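PDB 4MR0: plasmin and fibronectin-binding protein A from Streptococcus pneumoniae, which binds human fibronectin, plasmin, plasminogen and serum albumin at the bacterial surface and serves as a fibronectin-dependent adhesin and invasin. Local coordinates for residues A[507-512]-A[531-536]; A[513-518]-A[551-556]; A[453-458]-A[485-490]. All coordinates share one frame; numbering follows the deposited sequence.

Contact 1: residues A[507-512]-A[531-536]; sequences VIEDSK and SFIKSN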
ATOM      1  N   VAL A 507       1.594  -3.307 -23.486  1.00 23.19           N
ATOM      2  CA  VAL A 507       0.569  -2.595 -24.228  1.00 23.15           C
ATOM      3  C   VAL A 507       0.660  -1.122 -23.868  1.00 23.50           C
ATOM      4  O   VAL A 507       0.557  -0.756 -22.698  1.00 24.44           O
ATOM      5  CB  VAL A 507      -0.860  -3.089 -23.887  1.00 24.18           C
ATOM      6  CG1 VAL A 507      -1.885  -2.213 -24.603  1.00 23.98           C
ATOM      7  CG2 VAL A 507      -1.032  -4.546 -24.299  1.00 21.66           C
ATOM      8  N   ILE A 508       0.885  -0.286 -24.875  1.00 23.48           N
ATOM      9  CA  ILE A 508       0.962   1.154 -24.678  1.00 23.79           C
ATOM     10  C   ILE A 508      -0.193   1.709 -25.498  1.00 26.16           C
ATOM     11  O   ILE A 508      -0.195   1.629 -26.730  1.00 26.09           O
ATOM     12  CB  ILE A 508       2.306   1.717 -25.167  1.00 23.21           C
ATOM     13  CG1 ILE A 508       3.424   1.194 -24.263  1.00 23.03           C
ATOM     14  CG2 ILE A 508       2.281   3.242 -25.148  1.00 22.10           C
ATOM     15  CD1 ILE A 508       4.811   1.648 -24.678  1.00 24.13           C
ATOM     16  N   GLU A 509      -1.178   2.263 -24.799  1.00 26.32           N
ATOM     17  CA  GLU A 509      -2.380   2.769 -25.436  1.00 28.61           C
ATOM     18  C   GLU A 509      -2.702   4.228 -25.168  1.00 27.72           C
ATOM     19  O   GLU A 509      -2.760   4.657 -24.019  1.00 27.71           O
ATOM     20  CB  GLU A 509      -3.562   1.904 -24.993  1.00 30.31           C
ATOM     21  CG  GLU A 509      -4.904   2.305 -25.569  1.00 34.76           C
ATOM     22  CD  GLU A 509      -6.029   1.402 -25.081  1.00 37.40           C
ATOM     23  OE1 GLU A 509      -5.733   0.300 -24.561  1.00 37.53           O
ATOM     24  OE2 GLU A 509      -7.207   1.792 -25.231  1.00 39.90           O
ATOM     25  N   ASP A 510      -2.924   4.980 -26.242  1.00 29.06           N
ATOM     26  CA  ASP A 510      -3.288   6.394 -26.143  1.00 31.96           C
ATOM     27  C   ASP A 510      -2.305   7.299 -25.420  1.00 31.38           C
ATOM     28  O   ASP A 510      -2.700   8.329 -24.874  1.00 29.89           O
ATOM     29  CB  ASP A 510      -4.657   6.526 -25.474  1.00 36.54           C
ATOM     30  CG  ASP A 510      -5.795   6.207 -26.413  1.00 41.08           C
ATOM     31  OD1 ASP A 510      -6.068   7.037 -27.308  1.00 43.98           O
ATOM     32  OD2 ASP A 510      -6.411   5.127 -26.263  1.00 43.79           O
ATOM     33  N   SER A 511      -1.030   6.931 -25.418  1.00 31.63           N
ATOM     34  CA  SER A 511      -0.026   7.749 -24.753  1.00 31.96           C
ATOM     35  C   SER A 511       0.506   8.814 -25.707  1.00 32.35           C
ATOM     36  O   SER A 511       0.571   8.599 -26.918  1.00 33.50           O
ATOM     37  CB  SER A 511       1.105   6.863 -24.231  1.00 31.43           C
ATOM     38  OG  SER A 511       0.597   5.946 -23.271  1.00 32.15           O
ATOM     39  N   LYS A 512       0.873   9.965 -25.157  1.00 31.65           N
ATOM     40  CA  LYS A 512       1.367  11.078 -25.961  1.00 32.98           C
ATOM     41  C   LYS A 512       2.740  11.552 -25.492  1.00 30.76           C
ATOM     42  O   LYS A 512       3.302  11.021 -24.533  1.00 30.20           O
ATOM     43  CB  LYS A 512       0.362  12.239 -25.897  1.00 36.26           C
ATOM     44  CG  LYS A 512      -1.020  11.868 -26.443  1.00 43.11           C
ATOM     45  CD  LYS A 512      -2.171  12.596 -25.740  1.00 48.99           C
ATOM     46  CE  LYS A 512      -2.392  14.014 -26.263  1.00 52.52           C
ATOM     47  NZ  LYS A 512      -3.636  14.606 -25.680  1.00 55.48           N
ATOM     48  N   SER A 531       2.386  -3.792 -28.112  1.00 30.59           N
ATOM     49  CA  SER A 531       1.237  -3.207 -28.793  1.00 29.88           C
ATOM     50  C   SER A 531       1.262  -1.701 -28.551  1.00 30.58           C
ATOM     51  O   SER A 531       1.114  -1.246 -27.418  1.00 30.64           O
ATOM     52  CB  SER A 531      -0.068  -3.790 -28.245  1.00 30.49           C
ATOM     53  OG  SER A 531      -0.103  -5.195 -28.397  1.00 33.66           O
ATOM     54  N   PHE A 532       1.466  -0.936 -29.618  1.00 30.15           N
ATOM     55  CA  PHE A 532       1.514   0.522 -29.541  1.00 30.12           C
ATOM     56  C   PHE A 532       0.245   1.002 -30.238  1.00 31.82           C
ATOM     57  O   PHE A 532       0.188   1.095 -31.467  1.00 31.41           O
ATOM     58  CB  PHE A 532       2.775   1.025 -30.250  1.00 28.83           C
ATOM     59  CG  PHE A 532       3.048   2.490 -30.066  1.00 29.41           C
ATOM     60  CD1 PHE A 532       2.576   3.174 -28.951  1.00 29.23           C
ATOM     61  CD2 PHE A 532       3.830   3.176 -30.991  1.00 29.55           C
ATOM     62  CE1 PHE A 532       2.880   4.520 -28.757  1.00 29.10           C
ATOM     63  CE2 PHE A 532       4.143   4.525 -30.807  1.00 30.55           C
ATOM     64  CZ  PHE A 532       3.665   5.198 -29.686  1.00 30.15           C
ATOM     65  N   ILE A 533      -0.763   1.312 -29.430  1.00 32.70           N
ATOM     66  CA  ILE A 533      -2.077   1.714 -29.920  1.00 35.44           C
ATOM     67  C   ILE A 533      -2.533   3.144 -29.651  1.00 35.93           C
ATOM     68  O   ILE A 533      -2.250   3.716 -28.601  1.00 35.31           O
ATOM     69  CB  ILE A 533      -3.146   0.787 -29.317  1.00 37.04           C
ATOM     70  CG1 ILE A 533      -2.875  -0.659 -29.731  1.00 38.30           C
ATOM     71  CG2 ILE A 533      -4.522   1.234 -29.740  1.00 37.92           C
ATOM     72  CD1 ILE A 533      -3.642  -1.670 -28.907  1.00 39.51           C
ATOM     73  N   LYS A 534      -3.264   3.703 -30.608  1.00 36.96           N
ATOM     74  CA  LYS A 534      -3.825   5.038 -30.473  1.00 39.32           C
ATOM     75  C   LYS A 534      -5.285   4.930 -30.900  1.00 40.41           C
ATOM     76  O   LYS A 534      -5.643   4.052 -31.683  1.00 40.09           O
ATOM     77  CB  LYS A 534      -3.101   6.046 -31.366  1.00 40.90           C
ATOM     78  CG  LYS A 534      -3.294   5.804 -32.851  1.00 44.04           C
ATOM     79  CD  LYS A 534      -2.846   7.006 -33.668  1.00 46.34           C
ATOM     80  CE  LYS A 534      -3.099   6.781 -35.151  1.00 47.43           C
ATOM     81  NZ  LYS A 534      -2.747   7.982 -35.960  1.00 50.43           N
ATOM     82  N   SER A 535      -6.131   5.806 -30.382  1.00 42.54           N
ATOM     83  CA  SER A 535      -7.537   5.762 -30.741  1.00 45.46           C
ATOM     84  C   SER A 535      -8.007   7.126 -31.203  1.00 46.67           C
ATOM     85  O   SER A 535      -7.398   8.146 -30.889  1.00 45.67           O
ATOM     86  CB  SER A 535      -8.387   5.328 -29.544  1.00 46.72           C
ATOM     87  OG  SER A 535      -8.555   6.398 -28.630  1.00 47.35           O
ATOM     88  N   ASN A 536      -9.092   7.129 -31.966  1.00 48.76           N
ATOM     89  CA  ASN A 536      -9.693   8.360 -32.452  1.00 50.87           C
ATOM     90  C   ASN A 536     -10.973   8.496 -31.641  1.00 52.43           C
ATOM     91  O   ASN A 536     -11.262   7.650 -30.798  1.00 52.92           O
ATOM     92  CB  ASN A 536     -10.024   8.255 -33.940  1.00 52.24           C
ATOM     93  CG  ASN A 536     -10.783   6.983 -34.279  1.00 54.73           C
ATOM     94  OD1 ASN A 536     -10.185   5.956 -34.619  1.00 55.94           O
ATOM     95  ND2 ASN A 536     -12.109   7.040 -34.176  1.00 55.00           N
TER
HETATM   96  O   HOH W   1       0.065   4.983 -27.470  1.00 22.31           O

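Contact 2: residues A[513-518]-A[551-556]; sequences GKITVL and FNIVTE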
ATOM      1  N   GLY A 513       3.278  12.553 -26.177  1.00 26.92           N
ATOM      2  CA  GLY A 513       4.577  13.075 -25.808  1.00 26.19           C
ATOM      3  C   GLY A 513       5.707  12.087 -26.029  1.00 24.44           C
ATOM      4  O   GLY A 513       5.599  11.170 -26.847  1.00 25.37           O
ATOM      5  N   LYS A 514       6.789  12.264 -25.279  1.00 24.02           N
ATOM      6  CA  LYS A 514       7.959  11.407 -25.406  1.00 23.59           C
ATOM      7  C   LYS A 514       7.778   9.980 -24.899  1.00 22.32           C
ATOM      8  O   LYS A 514       7.451   9.742 -23.730  1.00 21.37           O
ATOM      9  CB  LYS A 514       9.158  12.052 -24.705  1.00 24.89           C
ATOM     10  CG  LYS A 514      10.462  11.310 -24.954  1.00 29.19           C
ATOM     11  CD  LYS A 514      11.663  12.128 -24.529  1.00 31.50           C
ATOM     12  CE  LYS A 514      12.948  11.437 -24.945  1.00 33.06           C
ATOM     13  NZ  LYS A 514      12.959  11.151 -26.412  1.00 33.14           N
ATOM     14  N   ILE A 515       8.006   9.031 -25.798  1.00 21.60           N
ATOM     15  CA  ILE A 515       7.888   7.616 -25.488  1.00 21.42           C
ATOM     16  C   ILE A 515       9.171   6.895 -25.900  1.00 22.16           C
ATOM     17  O   ILE A 515       9.701   7.120 -26.997  1.00 21.83           O
ATOM     18  CB  ILE A 515       6.693   6.999 -26.226  1.00 22.11           C
ATOM     19  CG1 ILE A 515       5.400   7.683 -25.757  1.00 23.36           C
ATOM     20  CG2 ILE A 515       6.642   5.493 -25.982  1.00 22.21           C
ATOM     21  CD1 ILE A 515       4.139   7.162 -26.418  1.00 24.05           C
ATOM     22  N   THR A 516       9.669   6.039 -25.013  1.00 21.12           N
ATOM     23  CA  THR A 516      10.891   5.284 -25.267  1.00 21.39           C
ATOM     24  C   THR A 516      10.710   3.863 -24.771  1.00 20.17           C
ATOM     25  O   THR A 516      10.480   3.638 -23.586  1.00 21.50           O
ATOM     26  CB  THR A 516      12.101   5.893 -24.525  1.00 21.05           C
ATOM     27  OG1 THR A 516      12.181   7.293 -24.799  1.00 23.46           O
ATOM     28  CG2 THR A 516      13.395   5.228 -24.987  1.00 21.76           C
ATOM     29  N   VAL A 517      10.797   2.907 -25.687  1.00 19.70           N
ATOM     30  CA  VAL A 517      10.657   1.497 -25.349  1.00 19.04           C
ATOM     31  C   VAL A 517      11.902   0.829 -25.911  1.00 20.07           C
ATOM     32  O   VAL A 517      12.009   0.620 -27.118  1.00 20.28           O
ATOM     33  CB  VAL A 517       9.391   0.902 -25.992  1.00 19.33           C
ATOM     34  CG1 VAL A 517       9.261  -0.571 -25.630  1.00 20.02           C
ATOM     35  CG2 VAL A 517       8.166   1.668 -25.511  1.00 18.54           C
ATOM     36  N   LEU A 518      12.846   0.501 -25.033  1.00 20.96           N
ATOM     37  CA  LEU A 518      14.107  -0.074 -25.485  1.00 22.39           C
ATOM     38  C   LEU A 518      14.560  -1.397 -24.898  1.00 22.12           C
ATOM     39  O   LEU A 518      14.631  -1.578 -23.683  1.00 20.54           O
ATOM     40  CB  LEU A 518      15.239   0.937 -25.273  1.00 21.89           C
ATOM     41  CG  LEU A 518      15.064   2.336 -25.865  1.00 24.06           C
ATOM     42  CD1 LEU A 518      16.150   3.252 -25.316  1.00 23.47           C
ATOM     43  CD2 LEU A 518      15.115   2.269 -27.387  1.00 24.08           C
ATOM     44  N   PHE A 551      10.828  -5.222 -30.723  1.00 33.35           N
ATOM     45  CA  PHE A 551      11.333  -4.032 -31.396  1.00 32.70           C
ATOM     46  C   PHE A 551      11.397  -2.885 -30.408  1.00 31.26           C
ATOM     47  O   PHE A 551      10.966  -3.020 -29.262  1.00 30.98           O
ATOM     48  CB  PHE A 551      10.449  -3.636 -32.586  1.00 33.43           C
ATOM     49  CG  PHE A 551       9.010  -3.377 -32.230  1.00 34.53           C
ATOM     50  CD1 PHE A 551       8.110  -4.431 -32.100  1.00 34.73           C
ATOM     51  CD2 PHE A 551       8.548  -2.074 -32.042  1.00 34.09           C
ATOM     52  CE1 PHE A 551       6.772  -4.193 -31.785  1.00 35.64           C
ATOM     53  CE2 PHE A 551       7.213  -1.825 -31.727  1.00 34.40           C
ATOM     54  CZ  PHE A 551       6.322  -2.886 -31.601  1.00 35.26           C
ATOM     55  N   ASN A 552      11.943  -1.759 -30.849  1.00 28.43           N
ATOM     56  CA  ASN A 552      12.044  -0.603 -29.986  1.00 26.77           C
ATOM     57  C   ASN A 552      11.242   0.556 -30.538  1.00 25.60           C
ATOM     58  O   ASN A 552      10.919   0.603 -31.725  1.00 26.68           O
ATOM     59  CB  ASN A 552      13.506  -0.179 -29.813  1.00 26.91           C
ATOM     60  CG  ASN A 552      14.354  -1.254 -29.158  1.00 28.18           C
ATOM     61  OD1 ASN A 552      13.870  -2.023 -28.322  1.00 24.49           O
ATOM     62  ND2 ASN A 552      15.635  -1.301 -29.522  1.00 27.03           N
ATOM     63  N   ILE A 553      10.903   1.480 -29.653  1.00 24.41           N
ATOM     64  CA  ILE A 553      10.161   2.664 -30.033  1.00 22.39           C
ATOM     65  C   ILE A 553      10.950   3.839 -29.500  1.00 21.66           C
ATOM     66  O   ILE A 553      11.438   3.805 -28.371  1.00 19.90           O
ATOM     67  CB  ILE A 553       8.766   2.700 -29.392  1.00 24.22           C
ATOM     68  CG1 ILE A 553       7.964   1.469 -29.821  1.00 25.47           C
ATOM     69  CG2 ILE A 553       8.053   3.990 -29.785  1.00 22.38           C
ATOM     70  CD1 ILE A 553       6.634   1.330 -29.105  1.00 26.43           C
ATOM     71  N   VAL A 554      11.090   4.870 -30.318  1.00 21.06           N
ATOM     72  CA  VAL A 554      11.808   6.060 -29.904  1.00 23.85           C
ATOM     73  C   VAL A 554      11.020   7.245 -30.410  1.00 24.22           C
ATOM     74  O   VAL A 554      10.216   7.113 -31.335  1.00 25.18           O
ATOM     75  CB  VAL A 554      13.242   6.107 -30.497  1.00 23.89           C
ATOM     76  CG1 VAL A 554      13.978   4.817 -30.170  1.00 25.20           C
ATOM     77  CG2 VAL A 554      13.189   6.325 -32.004  1.00 23.61           C
ATOM     78  N   THR A 555      11.239   8.398 -29.796  1.00 25.55           N
ATOM     79  CA  THR A 555      10.554   9.610 -30.202  1.00 26.29           C
ATOM     80  C   THR A 555      11.607  10.537 -30.781  1.00 29.14           C
ATOM     81  O   THR A 555      12.593  10.859 -30.122  1.00 29.11           O
ATOM     82  CB  THR A 555       9.870  10.284 -29.003  1.00 26.54           C
ATOM     83  OG1 THR A 555       8.949   9.362 -28.407  1.00 25.28           O
ATOM     84  CG2 THR A 555       9.117  11.530 -29.443  1.00 25.30           C
ATOM     85  N   GLU A 556      11.395  10.952 -32.022  1.00 33.03           N
ATOM     86  CA  GLU A 556      12.331  11.831 -32.710  1.00 37.78           C
ATOM     87  C   GLU A 556      11.611  13.077 -33.214  1.00 37.44           C
ATOM     88  O   GLU A 556      10.750  12.991 -34.086  1.00 36.57           O
ATOM     89  CB  GLU A 556      12.960  11.077 -33.882  1.00 41.27           C
ATOM     90  CG  GLU A 556      13.929  11.886 -34.720  1.00 48.53           C
ATOM     91  CD  GLU A 556      14.307  11.168 -36.005  1.00 52.36           C
ATOM     92  OE1 GLU A 556      13.394  10.887 -36.814  1.00 54.33           O
ATOM     93  OE2 GLU A 556      15.507  10.882 -36.206  1.00 54.23           O
TER
HETATM   94  O   HOH W   2      12.945   8.512 -27.460  1.00 20.69           O

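Contact 3: residues A[453-458]-A[485-490]; sequences DSAEYL and LLRVSD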
ATOM      1  N   ASP A 453      -7.186   6.074 -16.387  1.00 27.46           N
ATOM      2  CA  ASP A 453      -8.298   5.195 -16.733  1.00 29.31           C
ATOM      3  C   ASP A 453      -9.355   5.703 -17.705  1.00 30.14           C
ATOM      4  O   ASP A 453      -9.990   4.902 -18.388  1.00 31.52           O
ATOM      5  CB  ASP A 453      -8.964   4.704 -15.441  1.00 29.17           C
ATOM      6  CG  ASP A 453      -7.947   4.361 -14.359  1.00 29.30           C
ATOM      7  OD1 ASP A 453      -7.317   5.296 -13.820  1.00 25.94           O
ATOM      8  OD2 ASP A 453      -7.767   3.160 -14.060  1.00 30.10           O
ATOM      9  N   SER A 454      -9.544   7.013 -17.778  1.00 30.54           N
ATOM     10  CA  SER A 454     -10.537   7.570 -18.686  1.00 31.76           C
ATOM     11  C   SER A 454     -10.050   8.802 -19.439  1.00 32.21           C
ATOM     12  O   SER A 454      -9.363   9.661 -18.882  1.00 32.04           O
ATOM     13  CB  SER A 454     -11.817   7.922 -17.918  1.00 33.85           C
ATOM     14  OG  SER A 454     -12.738   8.615 -18.747  1.00 35.00           O
ATOM     15  N   ALA A 455     -10.418   8.881 -20.714  1.00 32.99           N
ATOM     16  CA  ALA A 455     -10.046  10.011 -21.552  1.00 32.50           C
ATOM     17  C   ALA A 455     -10.739  11.263 -21.027  1.00 33.46           C
ATOM     18  O   ALA A 455     -10.354  12.388 -21.354  1.00 32.41           O
ATOM     19  CB  ALA A 455     -10.462   9.747 -22.993  1.00 32.60           C
ATOM     20  N   GLU A 456     -11.764  11.060 -20.203  1.00 34.56           N
ATOM     21  CA  GLU A 456     -12.520  12.170 -19.637  1.00 35.87           C
ATOM     22  C   GLU A 456     -11.816  12.877 -18.480  1.00 34.76           C
ATOM     23  O   GLU A 456     -12.175  14.003 -18.136  1.00 33.53           O
ATOM     24  CB  GLU A 456     -13.903  11.695 -19.176  1.00 40.13           C
ATOM     25  CG  GLU A 456     -14.861  11.360 -20.311  1.00 44.55           C
ATOM     26  CD  GLU A 456     -16.304  11.261 -19.844  1.00 46.81           C
ATOM     27  OE1 GLU A 456     -16.633  10.307 -19.108  1.00 48.14           O
ATOM     28  OE2 GLU A 456     -17.108  12.147 -20.211  1.00 48.89           O
ATOM     29  N   TYR A 457     -10.825  12.227 -17.872  1.00 32.70           N
ATOM     30  CA  TYR A 457     -10.107  12.860 -16.767  1.00 30.70           C
ATOM     31  C   TYR A 457      -9.228  13.969 -17.333  1.00 30.46           C
ATOM     32  O   TYR A 457      -8.446  13.745 -18.259  1.00 31.05           O
ATOM     33  CB  TYR A 457      -9.257  11.836 -16.005  1.00 29.73           C
ATOM     34  CG  TYR A 457     -10.040  10.668 -15.432  1.00 29.59           C
ATOM     35  CD1 TYR A 457     -11.428  10.736 -15.258  1.00 30.11           C
ATOM     36  CD2 TYR A 457      -9.387   9.497 -15.047  1.00 28.28           C
ATOM     37  CE1 TYR A 457     -12.141   9.662 -14.716  1.00 27.27           C
ATOM     38  CE2 TYR A 457     -10.086   8.426 -14.505  1.00 27.86           C
ATOM     39  CZ  TYR A 457     -11.461   8.512 -14.343  1.00 29.07           C
ATOM     40  OH  TYR A 457     -12.141   7.437 -13.818  1.00 28.92           O
ATOM     41  N   LEU A 458      -9.360  15.163 -16.767  1.00 29.51           N
ATOM     42  CA  LEU A 458      -8.628  16.342 -17.223  1.00 30.97           C
ATOM     43  C   LEU A 458      -7.155  16.445 -16.839  1.00 30.70           C
ATOM     44  O   LEU A 458      -6.373  17.076 -17.550  1.00 30.59           O
ATOM     45  CB  LEU A 458      -9.363  17.602 -16.756  1.00 32.80           C
ATOM     46  CG  LEU A 458     -10.632  18.007 -17.523  1.00 35.10           C
ATOM     47  CD1 LEU A 458     -11.517  16.795 -17.791  1.00 35.97           C
ATOM     48  CD2 LEU A 458     -11.384  19.059 -16.723  1.00 35.20           C
ATOM     49  N   LEU A 485       0.140   0.338 -20.102  1.00 21.81           N
ATOM     50  CA  LEU A 485       0.423   1.757 -19.948  1.00 22.07           C
ATOM     51  C   LEU A 485      -0.667   2.464 -20.731  1.00 22.83           C
ATOM     52  O   LEU A 485      -0.685   2.435 -21.966  1.00 23.42           O
ATOM     53  CB  LEU A 485       1.812   2.067 -20.501  1.00 21.04           C
ATOM     54  CG  LEU A 485       2.838   1.340 -19.626  1.00 21.23           C
ATOM     55  CD1 LEU A 485       3.998   0.840 -20.444  1.00 21.46           C
ATOM     56  CD2 LEU A 485       3.284   2.278 -18.510  1.00 22.29           C
ATOM     57  N   LEU A 486      -1.579   3.091 -19.996  1.00 21.81           N
ATOM     58  CA  LEU A 486      -2.720   3.766 -20.588  1.00 21.36           C
ATOM     59  C   LEU A 486      -2.757   5.273 -20.361  1.00 21.73           C
ATOM     60  O   LEU A 486      -2.767   5.748 -19.226  1.00 19.75           O
ATOM     61  CB  LEU A 486      -4.007   3.130 -20.048  1.00 22.87           C
ATOM     62  CG  LEU A 486      -5.352   3.722 -20.478  1.00 23.36           C
ATOM     63  CD1 LEU A 486      -5.543   3.571 -21.989  1.00 23.57           C
ATOM     64  CD2 LEU A 486      -6.468   3.006 -19.726  1.00 23.52           C
ATOM     65  N   ARG A 487      -2.782   6.006 -21.472  1.00 21.49           N
ATOM     66  CA  ARG A 487      -2.843   7.458 -21.489  1.00 21.41           C
ATOM     67  C   ARG A 487      -1.788   8.229 -20.709  1.00 21.60           C
ATOM     68  O   ARG A 487      -2.112   9.164 -19.969  1.00 22.43           O
ATOM     69  CB  ARG A 487      -4.233   7.935 -21.061  1.00 25.19           C
ATOM     70  CG  ARG A 487      -5.335   7.426 -21.962  1.00 27.68           C
ATOM     71  CD  ARG A 487      -6.639   8.178 -21.757  1.00 29.43           C
ATOM     72  NE  ARG A 487      -7.721   7.482 -22.444  1.00 29.72           N
ATOM     73  CZ  ARG A 487      -8.340   6.413 -21.960  1.00 31.59           C
ATOM     74  NH1 ARG A 487      -7.998   5.923 -20.779  1.00 32.74           N
ATOM     75  NH2 ARG A 487      -9.282   5.814 -22.672  1.00 32.58           N
ATOM     76  N   VAL A 488      -0.528   7.843 -20.879  1.00 21.55           N
ATOM     77  CA  VAL A 488       0.567   8.555 -20.234  1.00 21.31           C
ATOM     78  C   VAL A 488       0.813   9.744 -21.167  1.00 22.01           C
ATOM     79  O   VAL A 488       1.038   9.570 -22.370  1.00 22.42           O
ATOM     80  CB  VAL A 488       1.833   7.669 -20.128  1.00 22.09           C
ATOM     81  CG1 VAL A 488       2.977   8.459 -19.509  1.00 19.91           C
ATOM     82  CG2 VAL A 488       1.528   6.440 -19.282  1.00 20.46           C
ATOM     83  N   SER A 489       0.758  10.946 -20.608  1.00 21.19           N
ATOM     84  CA  SER A 489       0.904  12.180 -21.372  1.00 22.74           C
ATOM     85  C   SER A 489       2.291  12.574 -21.851  1.00 21.75           C
ATOM     86  O   SER A 489       2.419  13.326 -22.817  1.00 21.03           O
ATOM     87  CB  SER A 489       0.337  13.354 -20.567  1.00 22.75           C
ATOM     88  OG  SER A 489      -1.030  13.159 -20.263  1.00 29.34           O
ATOM     89  N   ASP A 490       3.330  12.095 -21.181  1.00 22.27           N
ATOM     90  CA  ASP A 490       4.675  12.481 -21.583  1.00 22.36           C
ATOM     91  C   ASP A 490       5.729  11.742 -20.779  1.00 21.25           C
ATOM     92  O   ASP A 490       5.470  11.277 -19.664  1.00 18.83           O
ATOM     93  CB  ASP A 490       4.831  13.997 -21.389  1.00 22.69           C
ATOM     94  CG  ASP A 490       6.000  14.582 -22.164  1.00 26.02           C
ATOM     95  OD1 ASP A 490       6.626  13.863 -22.975  1.00 25.32           O
ATOM     96  OD2 ASP A 490       6.284  15.785 -21.966  1.00 27.15           O
TER

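Contact 1: residues A[507-512]-A[531-536]
F532 carries its ring anti to the backbone N (chi1 -171°), and I508 holds its CG2 methyl in the matching position, so that methyl and ring come together on the same face of two paired strands. The strands are successive rungs of a right-handed parallel beta-helix, the fold of the pectate lyase-like family, and they run in the same direction at 18° to each other. I508 CG2 lies 3.8 Å from F532 CD1, approaching the ring obliquely. This is the inward face of the coil: I508 and F532 are both buried there, and F532 meets Y560 edge-to-face. V507, S531, E509 and I533 look the other way, with V507 CG2 against S531 CB. The backbones are joined in parallel register by I508 N to S531 O at 2.7 Å and I533 N to I508 O at 2.8 Å, both nearly straight. The strand ends at E509; D510 follows with a positive phi that turns the chain aside, yet D510 N still donates to I533 O at 2.8 Å. That carbonyl is gripped a second time by water 1, which accepts from S511 N and so ties the turn to the neighbouring rung. Past the last paired residues, D510 sends its carboxylate across to S535, still on its strand. In S535 a chi1 of 77° sets the hydroxyl between backbone N and carbonyl carbon, facing the acid. S535 OG donates at 2.9 Å to the syn lone pair of D510 OD1, and S535 N adds a weak bond of 3.3 Å to that same D510 OD1.

Contact 2: residues A[513-518]-A[551-556]
V517 and I553 lie side by side and point the same way, their branched CB atoms 3.9 Å apart. I553 reaches on, extended, alongside its neighbour until CD1 rests 3.9 Å from V517 CG2, so the two side chains make one continuous apolar ridge. I515 continues it, although more loosely: its CG2 is 4.3 Å from I553 CG2, and F532 and Y560 fill in around it. On the opposite side of the strands the bump belongs to L518. Its CD2 methyl drops into the notch between N552 CB and V554 CG1, crossing both side chains at about a right angle. N552 OD1 accepts from the backbone N of N519, which would steady this side of the notch. The pairing is antiparallel, unlike the parallel coils before it: 551-556 and 559-564 form a hairpin that lies against the last coils of the beta-helix near its C-terminal end. V517 and I553 are a hydrogen-bonded pair, V517 N to I553 O and I553 N to V517 O both being 2.9 Å long. Farther along, the strands splay, and T555 N no longer has a usable angle to I515 O. The T555 hydroxyl makes the link instead: chi1 of -58° turns OG1 toward the other strand, where it donates at 2.8 Å to an in-plane lone pair of I515 O. Water 2 bridges the two strands on the side of T516 and K514, accepting from T555 N at 2.9 Å and from K514 NZ at 2.8 Å while also bonding to T516 OG1.

Contact 3: residues A[453-458]-A[485-490]
R487 lays its guanidinium flat against the backbone of S454 and A455, joining a surface loop to a turn of the parallel beta-helix. The fit is close: A455 N stands 3.4 Å above the guanidinium plane, over its centre, and S454 C lies on the same face nearer the rim. L486 CD1 packs on the opposite face, 3.6 Å from the plane, so the flat group is held between a peptide and a methyl. A455 CB adds to this at 3.6 Å from R487 NE. Apolar contact continues where L486, with CG anti to its backbone N (chi1 177°), brings CD2 to 4.1 Å from D453 CA. Polar bonding fixes the partners individually. R487 NH1 donates to the backbone O of K452, just before the loop segment, which would limit rotation of the guanidinium. The D453 carboxylate is engaged away from R487, by a salt bridge to R449 and a hydrogen bond from S417 N. The loop itself is braced by a type I turn, S454 to Y457, closed by Y457 N to S454 O, with S454 CB seated over the Y457 ring. An ST turn starts from the same serine: E456 N donates to S454 OG at 3.0 Å.

In the fold
All three contacts lie on one side of the chain's centre, on coils toward the C-terminal end of the beta-helix, and none of their segments supplies a manganese ligand. Contacts 1 and 2, about 12 Å apart between centres, share the interior: I508 CD1 meets V517 CG2 at 3.5 Å, and F532 CE1 meets I515 CD1 at 3.7 Å. Contact 3, about 10 Å from contact 1 centre to centre, joins the two preceding coils: strand 483-486 lies next to 506-509, with L485 N probably bonded to V507 O at 2.8 Å, and loop 453-458 follows the strand beyond it. Contacts 2 and 3, centres about 18 Å apart, touch through K514 N and D490 OD1, a probable 2.8 Å hydrogen bond.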